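PDB 5MQ6: pyridine nucleotide-disulfide oxidoreductase-like protein from Myceliophthora thermophila, which catalyses the Baeyer-Villiger oxidation of ketones, polycyclic ones above all, to esters or lactones, inserting one oxygen atom with the help of FAD and NADPH. Local coordinates for residues Lys153-Ala156 / Gly157-Leu161; Pro60-His64 / Ala65-Ala69; Arg311-Pro315 / Val316-Thr320; Val569-Thr572 / Ser573-Glu577. All blocks are in the same frame, centred on the assembly; numbering follows the deposited sequence.

Contact 1 of 4, residues Lys153-Ala156 / Gly157-Leu161; sequences KYAA and GPELL
Ala156 O accepts the backbone hydrogen bond that starts helix 157-170. The donor, Leu160 N, lies 3.1 Å from Ala156 O. The N-H points somewhat off the oxygen, at 149°. Carbon atoms of Glu159 and Leu160 also lie against this oxygen. Leu160 CG stands 3.5 Å from Ala156 O, and Glu159 CB is also 3.5 Å from Ala156 O.

The apolar part of the contact is made by Ala155 and Leu160. Leu160 CG lies anti to its own carbonyl carbon (chi1 -70°), and this brings the branch back over the loop. Its CD2 meets Ala155 CB at 3.7 Å, while CD1 rests near Ala155 O. With an alanine at Leu160, the two terminal methyls that pack on Ala155 are gone, and a gap would probably open on that side of Ala155 CB.

Glu159, one residue earlier, reaches the same methyl of Ala155. Its CG is anti to the backbone N (chi1 179°) and the chain runs on extended, so that OE1 ends 3.7 Å from Ala155 CB. The other oxygen, OE2, is bonded to Tyr148 OH and to Lys151 N, which ties the first turn to the preceding loop.

Ala155 also packs on Cys132, and Leu160 lies close to Tyr139; both of these neighbours bind FAD. The nearest atoms of FAD and of the Leu160 side chain are about 7 Å apart. The arrangement is a helix N-terminus with Ala156 as N-cap, buried beside the FAD site of a Rossmann-type flavoprotein.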
loop_
_atom_site.group_PDB
_atom_site.type_symbol
_atom_site.label_atom_id
_atom_site.label_comp_id
_atom_site.label_asym_id
_atom_site.label_seq_id
_atom_site.Cartn_x
_atom_site.Cartn_y
_atom_site.Cartn_z
ATOM N N LYS A 153 8.526 -3.879 19.175
ATOM C CA LYS A 153 8.571 -4.789 18.024
ATOM C C LYS A 153 7.756 -4.292 16.809
ATOM O O LYS A 153 8.157 -4.533 15.733
ATOM C CB LYS A 153 8.155 -6.223 18.345
ATOM C CG LYS A 153 8.519 -7.167 17.184
ATOM C CD LYS A 153 9.085 -8.491 17.640
ATOM C CE LYS A 153 9.270 -9.533 16.566
ATOM N NZ LYS A 153 10.740 -9.741 16.241
ATOM N N TYR A 154 6.625 -3.673 17.059
ATOM C CA TYR A 154 5.721 -3.093 16.116
ATOM C C TYR A 154 5.550 -1.620 16.542
ATOM O O TYR A 154 5.137 -1.295 17.681
ATOM C CB TYR A 154 4.400 -3.826 16.121
ATOM C CG TYR A 154 4.663 -5.304 15.843
ATOM C CD1 TYR A 154 5.136 -5.727 14.549
ATOM C CD2 TYR A 154 4.583 -6.254 16.857
ATOM C CE1 TYR A 154 5.481 -7.034 14.296
ATOM C CE2 TYR A 154 4.982 -7.564 16.604
ATOM C CZ TYR A 154 5.376 -7.958 15.339
ATOM O OH TYR A 154 5.737 -9.231 15.094
ATOM N N ALA A 155 5.831 -0.733 15.606
ATOM C CA ALA A 155 5.683 0.709 15.833
ATOM C C ALA A 155 4.271 1.214 15.753
ATOM O O ALA A 155 3.507 0.862 14.848
ATOM C CB ALA A 155 6.564 1.488 14.808
ATOM N N ALA A 156 3.932 2.129 16.663
ATOM C CA ALA A 156 2.649 2.865 16.602
ATOM C C ALA A 156 2.771 4.112 15.638
ATOM O O ALA A 156 3.866 4.557 15.327
ATOM C CB ALA A 156 2.209 3.296 17.984
ATOM N N GLY A 157 1.632 4.586 15.147
ATOM C CA GLY A 157 1.536 5.719 14.260
ATOM C C GLY A 157 2.475 6.832 14.619
ATOM O O GLY A 157 3.308 7.225 13.784
ATOM N N PRO A 158 2.354 7.369 15.842
ATOM C CA PRO A 158 3.153 8.508 16.261
ATOM C C PRO A 158 4.618 8.308 16.150
ATOM O O PRO A 158 5.314 9.218 15.730
ATOM C CB PRO A 158 2.753 8.680 17.724
ATOM C CG PRO A 158 1.279 8.328 17.684
ATOM C CD PRO A 158 1.242 7.118 16.790
ATOM N N GLU A 159 5.113 7.135 16.517
ATOM C CA GLU A 159 6.508 6.851 16.347
ATOM C C GLU A 159 6.898 6.835 14.834
ATOM O O GLU A 159 8.023 7.240 14.459
ATOM C CB GLU A 159 6.802 5.532 16.993
ATOM C CG GLU A 159 8.217 5.141 16.859
ATOM C CD GLU A 159 8.599 3.937 17.678
ATOM O OE1 GLU A 159 7.671 3.127 17.883
ATOM O OE2 GLU A 159 9.827 3.826 18.030
ATOM N N LEU A 160 5.962 6.385 14.010
ATOM C CA LEU A 160 6.177 6.296 12.584
ATOM C C LEU A 160 6.225 7.634 11.908
ATOM O O LEU A 160 7.084 7.887 11.041
ATOM C CB LEU A 160 5.154 5.384 11.870
ATOM C CG LEU A 160 5.425 3.939 12.271
ATOM C CD1 LEU A 160 4.235 3.055 12.016
ATOM C CD2 LEU A 160 6.618 3.380 11.659
ATOM N N LEU A 161 5.304 8.474 12.309
ATOM C CA LEU A 161 5.276 9.836 11.833
ATOM C C LEU A 161 6.521 10.651 12.305
ATOM O O LEU A 161 7.199 11.369 11.493
ATOM C CB LEU A 161 3.962 10.455 12.235
ATOM C CG LEU A 161 3.757 11.933 11.947
ATOM C CD1 LEU A 161 3.782 12.121 10.442
ATOM C CD2 LEU A 161 2.357 12.387 12.408
#

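Contact 2 of 4, residues Pro60-His64 / Ala65-Ala69; sequences PWVDH and AALNA
Asp63 reaches forward to the backbone of Ala66. Its OD1 accepts from Ala66 N at 3.2 Å. The N-H points almost straight at the oxygen, at 174°, but comes from well above the carboxylate plane. Asp63 OD2 lies 3.3 Å from Ala66 CB. Asp63 CG is anti to the backbone N (chi1 -176°), and this torsion carries the carboxylate forward to the N-H of Ala66.

The main chain of Asp63 is used as well. Its O accepts from Leu67 N at 3.1 Å. One residue on, His64 O takes the N-H of Asn68, with His64 O and Asn68 N 2.7 Å apart. Asp63 is thus the N-cap of the short helix 64-68, and its side chain and carbonyl both serve the first turn. The negative carboxylate there would probably suit the positive end of the helix dipole.

Beside the cap, Val62 and Leu67 close an apolar contact. Val62 CG2 meets Leu67 CD2 at 3.7 Å, and the two side chains cross at about a right angle. Val62 CG2 also lies over one face of the His64 ring, offset toward its rim.

Arg180 packs on Val62 and Leu67 and donates to His64 ND1 through NH1 and to Asn68 OD1 through NH2. The other end of the Asn68 amide, ND2, gives its bond to Arg203 O. Farther back along the loop, Trp61 NE1 is bonded to the carbonyl of Trp124, a residue of the FAD site.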
loop_
_atom_site.group_PDB
_atom_site.type_symbol
_atom_site.label_atom_id
_atom_site.label_comp_id
_atom_site.label_asym_id
_atom_site.label_seq_id
_atom_site.Cartn_x
_atom_site.Cartn_y
_atom_site.Cartn_z
ATOM N N PRO A 60 -7.318 16.284 8.367
ATOM C CA PRO A 60 -7.640 16.820 9.667
ATOM C C PRO A 60 -6.522 17.401 10.416
ATOM O O PRO A 60 -6.763 17.943 11.487
ATOM C CB PRO A 60 -8.038 15.570 10.495
ATOM C CG PRO A 60 -8.068 14.425 9.578
ATOM C CD PRO A 60 -7.271 14.809 8.374
ATOM N N TRP A 61 -5.290 17.124 10.019
ATOM C CA TRP A 61 -4.191 17.386 10.881
ATOM C C TRP A 61 -3.426 18.638 10.492
ATOM O O TRP A 61 -2.566 19.110 11.241
ATOM C CB TRP A 61 -3.213 16.226 10.779
ATOM C CG TRP A 61 -3.870 14.921 10.710
ATOM C CD1 TRP A 61 -3.843 14.012 9.665
ATOM C CD2 TRP A 61 -4.725 14.363 11.712
ATOM N NE1 TRP A 61 -4.606 12.911 9.990
ATOM C CE2 TRP A 61 -5.157 13.100 11.232
ATOM C CE3 TRP A 61 -5.132 14.789 12.992
ATOM C CZ2 TRP A 61 -6.032 12.274 11.966
ATOM C CZ3 TRP A 61 -5.988 13.946 13.724
ATOM C CH2 TRP A 61 -6.425 12.711 13.204
ATOM N N VAL A 62 -3.648 19.135 9.300
ATOM C CA VAL A 62 -2.787 20.254 8.792
ATOM C C VAL A 62 -2.985 21.580 9.531
ATOM O O VAL A 62 -4.073 21.965 9.818
ATOM C CB VAL A 62 -2.941 20.405 7.250
ATOM C CG1 VAL A 62 -4.372 20.702 6.823
ATOM C CG2 VAL A 62 -1.936 21.403 6.705
ATOM N N ASP A 63 -1.901 22.226 9.891
ATOM C CA ASP A 63 -1.924 23.532 10.454
ATOM C C ASP A 63 -1.761 24.589 9.330
ATOM O O ASP A 63 -0.646 24.970 8.986
ATOM C CB ASP A 63 -0.792 23.604 11.433
ATOM C CG ASP A 63 -0.746 24.905 12.169
ATOM O OD1 ASP A 63 -1.552 25.850 11.841
ATOM O OD2 ASP A 63 0.149 24.984 13.063
ATOM N N HIS A 64 -2.874 25.053 8.804
ATOM C CA HIS A 64 -2.879 25.973 7.689
ATOM C C HIS A 64 -2.220 27.320 8.009
ATOM O O HIS A 64 -1.510 27.870 7.197
ATOM C CB HIS A 64 -4.290 26.218 7.223
ATOM C CG HIS A 64 -4.930 25.044 6.556
ATOM N ND1 HIS A 64 -4.551 24.566 5.305
ATOM C CD2 HIS A 64 -5.984 24.299 6.922
ATOM C CE1 HIS A 64 -5.307 23.557 4.957
ATOM N NE2 HIS A 64 -6.193 23.373 5.914
ATOM N N ALA A 65 -2.446 27.833 9.200
ATOM C CA ALA A 65 -1.769 29.051 9.680
ATOM C C ALA A 65 -0.285 28.922 9.567
ATOM O O ALA A 65 0.382 29.782 8.980
ATOM C CB ALA A 65 -2.129 29.323 11.150
ATOM N N ALA A 66 0.254 27.853 10.132
ATOM C CA ALA A 66 1.712 27.620 10.063
ATOM C C ALA A 66 2.249 27.582 8.639
ATOM O O ALA A 66 3.319 28.147 8.360
ATOM C CB ALA A 66 2.060 26.302 10.717
ATOM N N LEU A 67 1.541 26.848 7.779
ATOM C CA LEU A 67 1.976 26.731 6.355
ATOM C C LEU A 67 1.799 28.034 5.574
ATOM O O LEU A 67 2.660 28.449 4.869
ATOM C CB LEU A 67 1.258 25.603 5.652
ATOM C CG LEU A 67 1.998 24.263 5.737
ATOM C CD1 LEU A 67 2.614 23.992 7.027
ATOM C CD2 LEU A 67 1.003 23.214 5.485
ATOM N N ASN A 68 0.626 28.633 5.682
ATOM C CA ASN A 68 0.400 29.952 5.102
ATOM C C ASN A 68 1.412 31.054 5.511
ATOM O O ASN A 68 1.570 32.024 4.806
ATOM C CB ASN A 68 -1.016 30.352 5.412
ATOM C CG ASN A 68 -1.981 29.600 4.569
ATOM O OD1 ASN A 68 -1.566 28.803 3.711
ATOM N ND2 ASN A 68 -3.269 29.830 4.780
ATOM N N ALA A 69 2.131 30.882 6.611
ATOM C CA ALA A 69 3.099 31.862 6.975
ATOM C C ALA A 69 4.481 31.580 6.404
ATOM O O ALA A 69 5.367 32.395 6.553
ATOM C CB ALA A 69 3.194 31.988 8.467
#

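Contact 3 of 4, residues Arg311-Pro315 / Val316-Thr320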
loop_
_atom_site.group_PDB
_atom_site.type_symbol
_atom_site.label_atom_id
_atom_site.label_comp_id
_atom_site.label_asym_id
_atom_site.label_seq_id
_atom_site.Cartn_x
_atom_site.Cartn_y
_atom_site.Cartn_z
ATOM N N ARG A 311 5.910 -6.494 21.958
ATOM C CA ARG A 311 6.996 -6.654 22.882
ATOM C C ARG A 311 7.789 -5.301 22.854
ATOM O O ARG A 311 7.992 -4.687 21.774
ATOM C CB ARG A 311 7.873 -7.767 22.285
ATOM C CG ARG A 311 8.619 -8.676 23.191
ATOM C CD ARG A 311 9.601 -9.636 22.453
ATOM N NE ARG A 311 10.439 -8.917 21.508
ATOM C CZ ARG A 311 11.460 -8.084 21.795
ATOM N NH1 ARG A 311 11.889 -7.928 23.055
ATOM N NH2 ARG A 311 12.091 -7.404 20.798
ATOM N N PRO A 312 8.250 -4.819 24.018
ATOM C CA PRO A 312 9.176 -3.665 24.028
ATOM C C PRO A 312 10.550 -4.053 23.465
ATOM O O PRO A 312 10.905 -5.202 23.489
ATOM C CB PRO A 312 9.253 -3.294 25.524
ATOM C CG PRO A 312 8.897 -4.593 26.216
ATOM C CD PRO A 312 7.791 -5.151 25.381
ATOM N N THR A 313 11.296 -3.130 22.893
ATOM C CA THR A 313 12.635 -3.441 22.381
ATOM C C THR A 313 13.540 -3.722 23.608
ATOM O O THR A 313 13.468 -2.985 24.570
ATOM C CB THR A 313 13.260 -2.231 21.573
ATOM O OG1 THR A 313 12.468 -1.974 20.428
ATOM C CG2 THR A 313 14.639 -2.514 21.110
ATOM N N ASP A 314 14.382 -4.742 23.520
ATOM C CA ASP A 314 15.370 -5.073 24.554
ATOM C C ASP A 314 16.754 -4.604 24.170
ATOM O O ASP A 314 17.290 -5.067 23.160
ATOM C CB ASP A 314 15.476 -6.587 24.798
ATOM C CG ASP A 314 16.631 -6.917 25.743
ATOM O OD1 ASP A 314 16.626 -6.393 26.860
ATOM O OD2 ASP A 314 17.585 -7.620 25.360
ATOM N N PRO A 315 17.391 -3.790 25.015
ATOM C CA PRO A 315 18.645 -3.137 24.583
ATOM C C PRO A 315 19.778 -4.084 24.390
ATOM O O PRO A 315 20.702 -3.752 23.639
ATOM C CB PRO A 315 18.981 -2.192 25.731
ATOM C CG PRO A 315 17.719 -2.085 26.540
ATOM C CD PRO A 315 17.057 -3.416 26.397
ATOM N N VAL A 316 19.708 -5.254 25.042
ATOM C CA VAL A 316 20.732 -6.300 24.813
ATOM C C VAL A 316 20.457 -7.040 23.500
ATOM O O VAL A 316 21.378 -7.394 22.737
ATOM C CB VAL A 316 21.006 -7.268 26.040
ATOM C CG1 VAL A 316 20.173 -6.934 27.308
ATOM C CG2 VAL A 316 20.925 -8.752 25.644
ATOM N N GLU A 317 19.192 -7.297 23.258
ATOM C CA GLU A 317 18.796 -7.939 22.019
ATOM C C GLU A 317 19.155 -6.994 20.814
ATOM O O GLU A 317 19.849 -7.397 19.814
ATOM C CB GLU A 317 17.310 -8.270 22.090
ATOM C CG GLU A 317 16.869 -9.422 21.234
ATOM C CD GLU A 317 15.525 -9.136 20.600
ATOM O OE1 GLU A 317 14.852 -8.155 21.051
ATOM O OE2 GLU A 317 15.157 -9.873 19.639
ATOM N N TRP A 318 18.749 -5.736 20.947
ATOM C CA TRP A 318 19.195 -4.681 20.009
ATOM C C TRP A 318 20.660 -4.768 19.490
ATOM O O TRP A 318 20.909 -4.868 18.318
ATOM C CB TRP A 318 18.928 -3.295 20.630
ATOM C CG TRP A 318 19.306 -2.238 19.661
ATOM C CD1 TRP A 318 20.417 -1.464 19.674
ATOM C CD2 TRP A 318 18.599 -1.928 18.459
ATOM N NE1 TRP A 318 20.457 -0.690 18.544
ATOM C CE2 TRP A 318 19.339 -0.944 17.792
ATOM C CE3 TRP A 318 17.419 -2.411 17.879
ATOM C CZ2 TRP A 318 18.918 -0.402 16.597
ATOM C CZ3 TRP A 318 16.988 -1.854 16.703
ATOM C CH2 TRP A 318 17.726 -0.868 16.074
ATOM N N LYS A 319 21.645 -4.765 20.359
ATOM C CA LYS A 319 23.049 -4.661 19.900
ATOM C C LYS A 319 23.596 -6.010 19.487
ATOM O O LYS A 319 24.567 -6.105 18.721
ATOM C CB LYS A 319 23.992 -4.004 20.951
ATOM C CG LYS A 319 23.399 -3.710 22.324
ATOM C CD LYS A 319 24.009 -2.511 23.072
ATOM C CE LYS A 319 23.031 -1.999 24.154
ATOM N NZ LYS A 319 23.524 -0.955 25.101
ATOM N N THR A 320 22.949 -7.054 19.984
ATOM C CA THR A 320 23.351 -8.426 19.777
ATOM C C THR A 320 22.716 -9.046 18.559
ATOM O O THR A 320 23.380 -9.755 17.785
ATOM C CB THR A 320 22.895 -9.202 21.017
ATOM O OG1 THR A 320 23.653 -8.692 22.090
ATOM C CG2 THR A 320 23.182 -10.621 20.968
HETATM O O HOH W 1 12.020 -9.074 18.739
#
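Arg311 and Glu317 form the salt bridge of this contact, with Arg311 NH2 2.9 Å from Glu317 OE1. The two side chains approach from opposite directions. The guanidinium and carboxylate planes stand nearly perpendicular, at 84°. The Arg311 chain bends at chi3 and that of Glu317 at chi2, and these bends bring the two charged groups together. A water links Arg311 NH2 to Glu317 OE2, but both of its bonds are weak.

The hydrogen bonds start the helix. Asp314 O accepts from Trp318 N at 2.7 Å, in a nearly straight bond. Asp314 OD2 accepts from Glu317 N at 2.7 Å, tilted out of the carboxylate plane. Asp314 is therefore the N-cap of helix 315-322, with Pro315 in the first helical position. Asp314 CG, anti to the backbone N (chi1 173°), swings the carboxylate over the turn. Later in the helix, Val316 O is gripped twice by Thr320, through N and through OG1 at 2.7 Å.

Van der Waals contacts flank the cap. Val316 CG1 lies 3.3 Å from Asp314 OD2. Thr313 CG2 approaches Trp318 CE3 obliquely. Thr313 and Trp318 also pack on Ile149, and Thr313 OG1 is bonded to Pro150 O and Tyr137 OH.

Contact 4 of 4, residues Val569-Thr572 / Ser573-Glu577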
loop_
_atom_site.group_PDB
_atom_site.type_symbol
_atom_site.label_atom_id
_atom_site.label_comp_id
_atom_site.label_asym_id
_atom_site.label_seq_id
_atom_site.Cartn_x
_atom_site.Cartn_y
_atom_site.Cartn_z
ATOM N N VAL A 569 17.339 10.593 -20.168
ATOM C CA VAL A 569 17.382 9.182 -20.012
ATOM C C VAL A 569 16.051 8.616 -20.349
ATOM O O VAL A 569 15.060 8.941 -19.675
ATOM C CB VAL A 569 17.596 8.825 -18.515
ATOM C CG1 VAL A 569 17.723 7.325 -18.374
ATOM C CG2 VAL A 569 18.832 9.472 -18.008
ATOM N N GLU A 570 16.005 7.697 -21.319
ATOM C CA GLU A 570 14.714 7.208 -21.846
ATOM C C GLU A 570 14.851 5.777 -22.248
ATOM O O GLU A 570 15.714 5.453 -23.059
ATOM C CB GLU A 570 14.264 7.986 -23.098
ATOM C CG GLU A 570 12.817 7.690 -23.414
ATOM C CD GLU A 570 12.227 8.479 -24.560
ATOM O OE1 GLU A 570 12.885 9.370 -25.081
ATOM O OE2 GLU A 570 11.093 8.193 -24.937
ATOM N N VAL A 571 14.066 4.904 -21.636
ATOM C CA VAL A 571 14.096 3.487 -22.060
ATOM C C VAL A 571 13.611 3.357 -23.551
ATOM O O VAL A 571 12.677 4.083 -24.000
ATOM C CB VAL A 571 13.275 2.564 -21.170
ATOM C CG1 VAL A 571 11.784 2.846 -21.208
ATOM C CG2 VAL A 571 13.517 1.075 -21.528
ATOM N N THR A 572 14.204 2.430 -24.268
ATOM C CA THR A 572 13.722 2.213 -25.651
ATOM C C THR A 572 12.449 1.322 -25.712
ATOM O O THR A 572 12.165 0.544 -24.810
ATOM C CB THR A 572 14.802 1.562 -26.509
ATOM O OG1 THR A 572 15.121 0.314 -25.946
ATOM C CG2 THR A 572 16.090 2.409 -26.537
ATOM N N SER A 573 11.708 1.396 -26.780
ATOM C CA SER A 573 10.501 0.548 -26.956
ATOM C C SER A 573 10.894 -0.916 -26.978
ATOM O O SER A 573 10.196 -1.731 -26.431
ATOM C CB SER A 573 9.657 0.910 -28.213
ATOM O OG SER A 573 10.510 0.936 -29.308
ATOM N N GLU A 574 12.053 -1.193 -27.582
ATOM C CA GLU A 574 12.640 -2.551 -27.657
ATOM C C GLU A 574 12.889 -3.128 -26.338
ATOM O O GLU A 574 12.612 -4.285 -26.160
ATOM C CB GLU A 574 14.038 -2.578 -28.329
ATOM C CG GLU A 574 13.917 -2.850 -29.765
ATOM C CD GLU A 574 14.924 -2.091 -30.535
ATOM O OE1 GLU A 574 16.126 -2.255 -30.196
ATOM O OE2 GLU A 574 14.499 -1.330 -31.442
ATOM N N ALA A 575 13.524 -2.348 -25.464
ATOM C CA ALA A 575 13.946 -2.853 -24.130
ATOM C C ALA A 575 12.700 -3.056 -23.251
ATOM O O ALA A 575 12.556 -4.102 -22.608
ATOM C CB ALA A 575 14.930 -1.929 -23.483
ATOM N N GLU A 576 11.741 -2.134 -23.286
ATOM C CA GLU A 576 10.510 -2.306 -22.505
ATOM C C GLU A 576 9.644 -3.471 -23.001
ATOM O O GLU A 576 8.896 -4.152 -22.235
ATOM C CB GLU A 576 9.761 -1.003 -22.424
ATOM C CG GLU A 576 8.852 -0.676 -23.584
ATOM C CD GLU A 576 8.087 0.618 -23.395
ATOM O OE1 GLU A 576 8.284 1.312 -22.359
ATOM O OE2 GLU A 576 7.284 0.983 -24.327
ATOM N N GLU A 577 9.711 -3.701 -24.304
ATOM C CA GLU A 577 8.942 -4.764 -24.877
ATOM C C GLU A 577 9.561 -6.145 -24.567
ATOM O O GLU A 577 8.855 -7.072 -24.243
ATOM C CB GLU A 577 8.784 -4.512 -26.369
ATOM C CG GLU A 577 7.621 -5.251 -26.932
ATOM C CD GLU A 577 6.295 -4.699 -26.533
ATOM O OE1 GLU A 577 6.163 -3.620 -25.912
ATOM O OE2 GLU A 577 5.345 -5.379 -26.870
#
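Strand 569-571 runs directly into helix 573-585, with Thr572 as the joint. The N-to-C directions of strand 569-571 and helix segment 573-577 make an angle of 52°. Their axes come within 8.4 Å of each other. Thr572 O accepts from Glu576 N at 3.1 Å. That bond is nearly straight at the hydrogen, at 173°. The next one along the helix joins Glu577 N to Ser573 O.

Thr572 is the N-cap, and its side chain takes a second N-H of the first turn. OG1 accepts from Ala575 N at 3.1 Å and lies 3.3 Å from Ala575 CB. The hydroxyl reaches this place because it sits between the backbone N and the carbonyl carbon (chi1 61°). OG1 is also hydrogen-bonded to Gly648 O. A valine in place of Thr572 would probably leave Ala575 N without its capping acceptor and Gly648 O without this partner.

Val571 points toward the helix. Its CG2 touches Ala575 CB at 3.9 Å. Its CG1 lies 4.0 Å from Glu576 OE1, where the two side chains cross at about a right angle. The Glu576 chain is extended beyond CG. Its OE2 forms a salt bridge with Lys507, while OE1 accepts from Asn522 N and is bonded to Ser521 OG.

Strand 567-571 pairs antiparallel with strand 649-653, and Val571 packs on Phe649 of that strand. The helix that follows is tied to helix 504-511 by this Glu576 salt bridge and by a hydrogen bond of Glu577 with His511.

All four contacts lie where a helix begins, each with an N-cap residue. Contact 1 is the buried one. Its cap, Ala156, has no polar side chain, and the bond is left to the main chain. Contacts 2 and 3 lie at the surface and cap with aspartates; contact 3 alone adds a salt bridge between its segments. Contact 4 is partly buried, caps with a threonine, and is the one entered from a strand. Contacts 1 and 3 touch, since Lys153 N and Arg311 O probably form a hydrogen bond. Contact 4 lies away from the annotated sites, on the opposite side of the chain's centre from contact 1, about 40 Å between centres.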